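1-phosphatidylinositol 4,5-bisphosphate phosphodiesterase (Drosophila melanogaster, PDB 6IRB) belongs to the phospholipase C-beta family, represented here by an almost wholly helical segment whose long coiled-coil helices form a hairpin. Local coordinates at residues A[129-132]-A[133-137]; A[145-148]-A[149-153]; A[161-164]-A[165-168]. The protein carries 2 engineered substitutions. All blocks are in the same frame, centred on the assembly; numbering follows the deposited sequence.

How the contacts relate
All three contacts are local and lie on the surface, toward the closed end of a helical hairpin. Contacts 1 and 2 share helix 18-150, with centres about 24 Å apart; contact 3 lies on helix 157-210, its centre about 10 Å from that of contact 2. Contact 1 is unbroken mid-helix, with regular backbone bonding and charged groups held apart. Contact 2 is where the helix ends: the backbone bonds between its two segments are weak, and it contains the sole buried residue of the three, V149. Contact 3 adds a side-chain salt bridge within its own helix. Contacts 2 and 3 touch directly, whereas contact 1 meets neither.

Contact 1: residues A[129-132]-A[133-137]; sequences RDIK and DLNAK
I131 and N135 lie side by side one turn apart on helix 18-150 and point the same way, the methyl CG2 of I131 standing 4.2 Å from OD1 of N135. In I131 this methyl is anti to the backbone N while CG1 lies beside it (chi1 -46°), so that one branch runs along the helix toward N135 and the other leaves it. The amide of N135 takes its polar partner from elsewhere: OD1 accepts a hydrogen bond from NZ of K179, on helix 157-210. A branched hydrocarbon suits I131, which also packs against K179 and Q186 on that helix.

On another side of the helix, K132 and D133 cross at about a right angle. K132 sets out anti to its backbone N (chi1 -170°), bends at chi2 and then runs toward A136, bringing NZ to 4.1 Å from the CB of A136. A small methyl suits A136, beside which the lysine end lies. NZ of K132 and OD1 of D133 stay 5.1 Å apart, too far to pair directly.

Beneath the side chains the backbone is regular alpha helix. The N of D133 donates to the O of R129 at 2.8 Å, that of L134 to the O of D130 at 2.7 Å, and the pairs N135 to I131 and A136 to K132 follow the same pattern. The chemistry is thus divided: main-chain bonds hold the turn, N135 is tied to helix 157-210, and K132 and D133 can probably attract each other only weakly, at a distance.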
loop_
_atom_site.group_PDB
_atom_site.type_symbol
_atom_site.label_atom_id
_atom_site.label_comp_id
_atom_site.label_asym_id
_atom_site.label_seq_id
_atom_site.Cartn_x
_atom_site.Cartn_y
_atom_site.Cartn_z
ATOM N N ARG A 129 -34.514 23.219 34.784
ATOM C CA ARG A 129 -35.858 22.690 35.004
ATOM C C ARG A 129 -36.120 22.465 36.484
ATOM O O ARG A 129 -37.180 22.823 37.009
ATOM C CB ARG A 129 -36.005 21.373 34.254
ATOM C CG ARG A 129 -36.519 21.517 32.853
ATOM C CD ARG A 129 -36.217 20.248 32.058
ATOM N NE ARG A 129 -35.906 20.477 30.643
ATOM C CZ ARG A 129 -36.614 21.210 29.783
ATOM N NH1 ARG A 129 -37.728 21.834 30.151
ATOM N NH2 ARG A 129 -36.195 21.318 28.528
ATOM N N ASP A 130 -35.164 21.838 37.162
ATOM C CA ASP A 130 -35.269 21.604 38.595
ATOM C C ASP A 130 -35.620 22.884 39.340
ATOM O O ASP A 130 -36.519 22.897 40.190
ATOM C CB ASP A 130 -33.962 21.006 39.103
ATOM C CG ASP A 130 -33.726 19.616 38.552
ATOM O OD1 ASP A 130 -34.733 18.920 38.277
ATOM O OD2 ASP A 130 -32.545 19.230 38.381
ATOM N N ILE A 131 -34.915 23.973 39.029
ATOM C CA ILE A 131 -35.146 25.227 39.737
ATOM C C ILE A 131 -36.519 25.803 39.429
ATOM O O ILE A 131 -37.228 26.233 40.344
ATOM C CB ILE A 131 -34.033 26.230 39.397
ATOM C CG1 ILE A 131 -32.666 25.536 39.494
ATOM C CG2 ILE A 131 -34.156 27.472 40.254
ATOM C CD1 ILE A 131 -31.474 26.479 39.538
ATOM N N LYS A 132 -36.942 25.797 38.165
ATOM C CA LYS A 132 -38.313 26.208 37.877
ATOM C C LYS A 132 -39.278 25.334 38.661
ATOM O O LYS A 132 -40.147 25.839 39.380
ATOM C CB LYS A 132 -38.635 26.159 36.388
ATOM C CG LYS A 132 -39.983 26.823 36.137
ATOM C CD LYS A 132 -41.129 25.848 35.940
ATOM C CE LYS A 132 -42.453 26.559 36.193
ATOM N NZ LYS A 132 -43.612 25.630 36.207
ATOM N N ASP A 133 -39.241 24.026 38.393
ATOM C CA ASP A 133 -40.000 23.031 39.145
ATOM C C ASP A 133 -40.058 23.363 40.631
ATOM O O ASP A 133 -41.136 23.492 41.217
ATOM C CB ASP A 133 -39.378 21.650 38.932
ATOM C CG ASP A 133 -39.599 21.124 37.531
ATOM O OD1 ASP A 133 -40.177 21.861 36.701
ATOM O OD2 ASP A 133 -39.183 19.980 37.248
ATOM N N LEU A 134 -38.889 23.415 41.268
ATOM C CA LEU A 134 -38.808 23.846 42.658
ATOM C C LEU A 134 -39.583 25.140 42.900
ATOM O O LEU A 134 -40.394 25.225 43.831
ATOM C CB LEU A 134 -37.352 24.008 43.072
ATOM C CG LEU A 134 -37.323 24.169 44.589
ATOM C CD1 LEU A 134 -37.865 22.904 45.263
ATOM C CD2 LEU A 134 -35.919 24.511 45.084
ATOM N N ASN A 135 -39.299 26.175 42.098
ATOM C CA ASN A 135 -40.005 27.451 42.208
ATOM C C ASN A 135 -41.505 27.234 42.295
ATOM O O ASN A 135 -42.170 27.759 43.197
ATOM C CB ASN A 135 -39.676 28.351 41.015
ATOM C CG ASN A 135 -38.358 29.077 41.164
ATOM O OD1 ASN A 135 -37.624 28.873 42.131
ATOM N ND2 ASN A 135 -38.041 29.930 40.187
ATOM N N ALA A 136 -42.054 26.486 41.332
ATOM C CA ALA A 136 -43.464 26.132 41.362
ATOM C C ALA A 136 -43.860 25.539 42.711
ATOM O O ALA A 136 -44.720 26.086 43.411
ATOM C CB ALA A 136 -43.768 25.152 40.230
ATOM N N LYS A 137 -43.226 24.428 43.103
ATOM C CA LYS A 137 -43.558 23.798 44.380
ATOM C C LYS A 137 -43.548 24.822 45.507
ATOM O O LYS A 137 -44.487 24.895 46.312
ATOM C CB LYS A 137 -42.599 22.647 44.688
ATOM C CG LYS A 137 -42.942 21.893 45.976
ATOM C CD LYS A 137 -42.188 20.569 46.096
ATOM C CE LYS A 137 -42.063 20.103 47.554
ATOM N NZ LYS A 137 -41.459 21.130 48.468
#

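Contact 2: residues A[145-148]-A[149-153]; sequences TAKE and VQNDT
The C-terminal end of helix 18-150 lies here, and its final turn passes from T145 and A146 to V149 and Q150 before N151 breaks the helical pattern. The N of V149 is shared between two carbonyls, weakly in both cases: it lies 3.3 Å from the O of T145 and 3.2 Å from the O of A146. Two further weak bonds continue the ladder, from the N of Q150 to the O of A146 at 3.5 Å and from the N of N151 to the O of K147 at 3.3 Å. After these the chain closes a type I beta turn, in which the N of D152 donates to the O of V149 at 3.0 Å.

The side chains follow the helix end. V149 sits close to the preceding carbonyls, its CB 3.6 Å from the O of A146 and its methyl CG2 near the O of T145. A compact beta-branched residue suits the place, being buried against the next helix. K147 and N151 cross obliquely: the lysine chain bends at chi2 and again at chi4, which turns its end back toward the asparagine. D152 follows with its CB 3.3 Å from the O of E148. The acidic groups of E148 and D152 come no nearer than 4.7 Å, between OE1 of E148 and OD2 of D152, and the charge of E148 is probably offset by K167.

Two lysines of helix 157-210 reach this end. K167 makes a salt bridge with E148, and K160 donates through NZ to the backbone O of both V149 and D152, meeting carbonyls at the helix end. V149 packs on L164 and T145 touches N171, so the last turn is fastened to the returning helix by hydrocarbon and charge together.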
loop_
_atom_site.group_PDB
_atom_site.type_symbol
_atom_site.label_atom_id
_atom_site.label_comp_id
_atom_site.label_asym_id
_atom_site.label_seq_id
_atom_site.Cartn_x
_atom_site.Cartn_y
_atom_site.Cartn_z
ATOM N N THR A 145 -50.330 27.521 52.035
ATOM C CA THR A 145 -50.281 28.030 53.401
ATOM C C THR A 145 -51.288 29.165 53.569
ATOM O O THR A 145 -52.008 29.224 54.574
ATOM C CB THR A 145 -48.854 28.446 53.783
ATOM O OG1 THR A 145 -48.314 29.350 52.809
ATOM C CG2 THR A 145 -47.953 27.218 53.911
ATOM N N ALA A 146 -51.334 30.083 52.594
ATOM C CA ALA A 146 -52.215 31.248 52.668
ATOM C C ALA A 146 -53.683 30.835 52.681
ATOM O O ALA A 146 -54.470 31.325 53.498
ATOM C CB ALA A 146 -51.941 32.189 51.496
ATOM N N LYS A 147 -54.081 29.964 51.748
ATOM C CA LYS A 147 -55.477 29.539 51.686
ATOM C C LYS A 147 -55.903 28.873 52.986
ATOM O O LYS A 147 -57.031 29.069 53.452
ATOM C CB LYS A 147 -55.695 28.590 50.508
ATOM C CG LYS A 147 -57.134 28.088 50.383
ATOM C CD LYS A 147 -57.195 26.643 49.884
ATOM C CE LYS A 147 -58.533 26.320 49.228
ATOM N NZ LYS A 147 -59.672 26.921 49.977
ATOM N N GLU A 148 -55.017 28.069 53.577
ATOM C CA GLU A 148 -55.358 27.350 54.801
ATOM C C GLU A 148 -55.698 28.299 55.946
ATOM O O GLU A 148 -56.606 28.022 56.739
ATOM C CB GLU A 148 -54.225 26.428 55.226
ATOM C CG GLU A 148 -54.735 25.381 56.175
ATOM C CD GLU A 148 -53.862 25.245 57.384
ATOM O OE1 GLU A 148 -52.972 26.098 57.573
ATOM O OE2 GLU A 148 -54.109 24.320 58.178
ATOM N N VAL A 149 -54.955 29.402 56.071
ATOM C CA VAL A 149 -55.195 30.355 57.153
ATOM C C VAL A 149 -56.593 30.941 57.047
ATOM O O VAL A 149 -57.271 31.166 58.060
ATOM C CB VAL A 149 -54.122 31.460 57.125
ATOM C CG1 VAL A 149 -54.696 32.804 57.571
ATOM C CG2 VAL A 149 -52.926 31.061 57.971
ATOM N N GLN A 150 -57.038 31.221 55.820
ATOM C CA GLN A 150 -58.381 31.749 55.633
ATOM C C GLN A 150 -59.415 30.758 56.148
ATOM O O GLN A 150 -60.434 31.156 56.722
ATOM C CB GLN A 150 -58.606 32.103 54.164
ATOM C CG GLN A 150 -58.609 33.610 53.879
ATOM C CD GLN A 150 -57.267 34.316 54.085
ATOM O OE1 GLN A 150 -56.373 33.803 54.755
ATOM N NE2 GLN A 150 -57.132 35.509 53.517
ATOM N N ASN A 151 -59.165 29.461 55.965
ATOM C CA ASN A 151 -60.069 28.434 56.457
ATOM C C ASN A 151 -59.656 27.920 57.825
ATOM O O ASN A 151 -60.258 26.963 58.326
ATOM C CB ASN A 151 -60.088 27.254 55.488
ATOM C CG ASN A 151 -60.436 27.668 54.090
ATOM O OD1 ASN A 151 -59.639 28.312 53.409
ATOM N ND2 ASN A 151 -61.617 27.278 53.635
ATOM N N ASP A 152 -58.650 28.534 58.436
ATOM C CA ASP A 152 -58.173 28.078 59.727
ATOM C C ASP A 152 -59.138 28.465 60.840
ATOM O O ASP A 152 -59.897 29.435 60.741
ATOM C CB ASP A 152 -56.761 28.573 60.008
ATOM C CG ASP A 152 -56.085 27.747 61.087
ATOM O OD1 ASP A 152 -56.719 26.779 61.569
ATOM O OD2 ASP A 152 -54.908 28.008 61.399
ATOM N N THR A 153 -59.060 27.711 61.934
ATOM C CA THR A 153 -59.869 27.946 63.117
ATOM C C THR A 153 -59.560 29.250 63.816
ATOM O O THR A 153 -60.149 29.495 64.874
ATOM C CB THR A 153 -59.677 26.825 64.119
ATOM O OG1 THR A 153 -60.609 27.018 65.181
ATOM C CG2 THR A 153 -58.249 26.877 64.681
#

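Contact 3: residues A[161-164]-A[165-168]; sequences DRRL and REKR
R163 sends CG anti to its backbone N (chi1 173°) and then bends at chi2, which swings its guanidinium along the helix toward E166 and K167. E166 bends to meet it, and the two close a salt bridge three residues apart. NH1 of R163 donates to OE2 of E166 at 2.6 Å, reaching the oxygen on its syn side but well out of the carboxylate plane. The carboxylate sits at the guanidinium edge, but the two planes are 44° apart, and the pairing rests chiefly on this one bond.

K167, extended beyond CG, lays its aliphatic chain over one face of the same guanidinium. Its long methylene chain suits that place, covering the flat cation while carrying its own charge onward. NZ of K167 nevertheless stands 3.8 Å from NH2 of R163, a like-charge approach that the acid of E166 and the lysine's own partner, E148, probably ease.

On another side of the helix, L164 takes the crowded position, its CG between the backbone N and the carbonyl carbon (chi1 59°). L164 and R168 then lie side by side, and CD1 of L164 sits over one face of the R168 guanidinium, offset toward its rim, 3.9 Å from NH2. Leucine suits the place: CD1 covers the cation while CD2 packs on V149.

The turn lies near the start of helix 157-210, just after the chain reverses. L164 faces V149 near the end of helix 18-150, and K167 reaches E148 there, so this part of the returning helix lies directly against the end of the outgoing one.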
loop_
_atom_site.group_PDB
_atom_site.type_symbol
_atom_site.label_atom_id
_atom_site.label_comp_id
_atom_site.label_asym_id
_atom_site.label_seq_id
_atom_site.Cartn_x
_atom_site.Cartn_y
_atom_site.Cartn_z
ATOM N N ASP A 161 -54.105 37.089 60.519
ATOM C CA ASP A 161 -53.030 37.816 59.856
ATOM C C ASP A 161 -51.691 37.642 60.569
ATOM O O ASP A 161 -50.641 37.625 59.917
ATOM C CB ASP A 161 -53.430 39.288 59.746
ATOM C CG ASP A 161 -54.595 39.500 58.774
ATOM O OD1 ASP A 161 -54.839 38.613 57.922
ATOM O OD2 ASP A 161 -55.282 40.541 58.877
ATOM N N ARG A 162 -51.694 37.543 61.901
ATOM C CA ARG A 162 -50.432 37.358 62.615
ATOM C C ARG A 162 -49.769 36.023 62.279
ATOM O O ARG A 162 -48.534 35.937 62.245
ATOM C CB ARG A 162 -50.674 37.432 64.125
ATOM C CG ARG A 162 -49.610 36.701 64.945
ATOM C CD ARG A 162 -50.058 35.304 65.375
ATOM N NE ARG A 162 -49.121 34.696 66.311
ATOM C CZ ARG A 162 -49.352 33.564 66.966
ATOM N NH1 ARG A 162 -50.488 32.908 66.779
ATOM N NH2 ARG A 162 -48.446 33.086 67.802
ATOM N N ARG A 163 -50.559 34.986 61.976
ATOM C CA ARG A 163 -49.989 33.648 61.817
ATOM C C ARG A 163 -49.402 33.452 60.430
ATOM O O ARG A 163 -48.333 32.840 60.297
ATOM C CB ARG A 163 -51.031 32.563 62.118
ATOM C CG ARG A 163 -50.572 31.111 61.809
ATOM C CD ARG A 163 -50.430 30.198 63.033
ATOM N NE ARG A 163 -50.155 28.800 62.665
ATOM C CZ ARG A 163 -48.989 28.174 62.834
ATOM N NH1 ARG A 163 -47.964 28.807 63.388
ATOM N NH2 ARG A 163 -48.853 26.903 62.469
ATOM N N LEU A 164 -50.092 33.913 59.382
ATOM C CA LEU A 164 -49.467 33.887 58.064
ATOM C C LEU A 164 -48.149 34.655 58.087
ATOM O O LEU A 164 -47.145 34.188 57.539
ATOM C CB LEU A 164 -50.425 34.411 56.989
ATOM C CG LEU A 164 -51.066 35.799 56.960
ATOM C CD1 LEU A 164 -50.104 36.903 56.520
ATOM C CD2 LEU A 164 -52.293 35.766 56.052
ATOM N N ARG A 165 -48.126 35.828 58.732
ATOM C CA ARG A 165 -46.872 36.561 58.871
ATOM C C ARG A 165 -45.820 35.703 59.562
ATOM O O ARG A 165 -44.639 35.731 59.192
ATOM C CB ARG A 165 -47.105 37.860 59.638
ATOM C CG ARG A 165 -47.440 39.040 58.750
ATOM C CD ARG A 165 -47.632 40.298 59.574
ATOM N NE ARG A 165 -46.874 40.250 60.822
ATOM C CZ ARG A 165 -45.623 40.683 60.961
ATOM N NH1 ARG A 165 -44.969 41.186 59.922
ATOM N NH2 ARG A 165 -45.022 40.599 62.140
ATOM N N GLU A 166 -46.244 34.914 60.555
ATOM C CA GLU A 166 -45.368 33.922 61.173
ATOM C C GLU A 166 -45.031 32.791 60.204
ATOM O O GLU A 166 -43.865 32.397 60.069
ATOM C CB GLU A 166 -46.035 33.357 62.427
ATOM C CG GLU A 166 -45.114 32.554 63.313
ATOM C CD GLU A 166 -45.798 31.299 63.829
ATOM O OE1 GLU A 166 -45.094 30.382 64.301
ATOM O OE2 GLU A 166 -47.048 31.244 63.781
ATOM N N LYS A 167 -46.044 32.271 59.510
ATOM C CA LYS A 167 -45.847 31.144 58.605
ATOM C C LYS A 167 -45.018 31.552 57.396
ATOM O O LYS A 167 -43.991 30.935 57.098
ATOM C CB LYS A 167 -47.208 30.598 58.162
ATOM C CG LYS A 167 -47.924 29.746 59.212
ATOM C CD LYS A 167 -48.982 28.832 58.586
ATOM C CE LYS A 167 -49.441 27.753 59.562
ATOM N NZ LYS A 167 -50.579 26.917 59.081
ATOM N N ARG A 168 -45.475 32.581 56.676
ATOM C CA ARG A 168 -44.806 33.064 55.466
ATOM C C ARG A 168 -43.302 33.219 55.646
ATOM O O ARG A 168 -42.514 32.683 54.855
ATOM C CB ARG A 168 -45.420 34.404 55.070
ATOM C CG ARG A 168 -46.809 34.275 54.505
ATOM C CD ARG A 168 -46.980 35.054 53.244
ATOM N NE ARG A 168 -47.229 36.444 53.609
ATOM C CZ ARG A 168 -48.132 37.224 53.025
ATOM N NH1 ARG A 168 -48.878 36.751 52.034
ATOM N NH2 ARG A 168 -48.286 38.477 53.434
#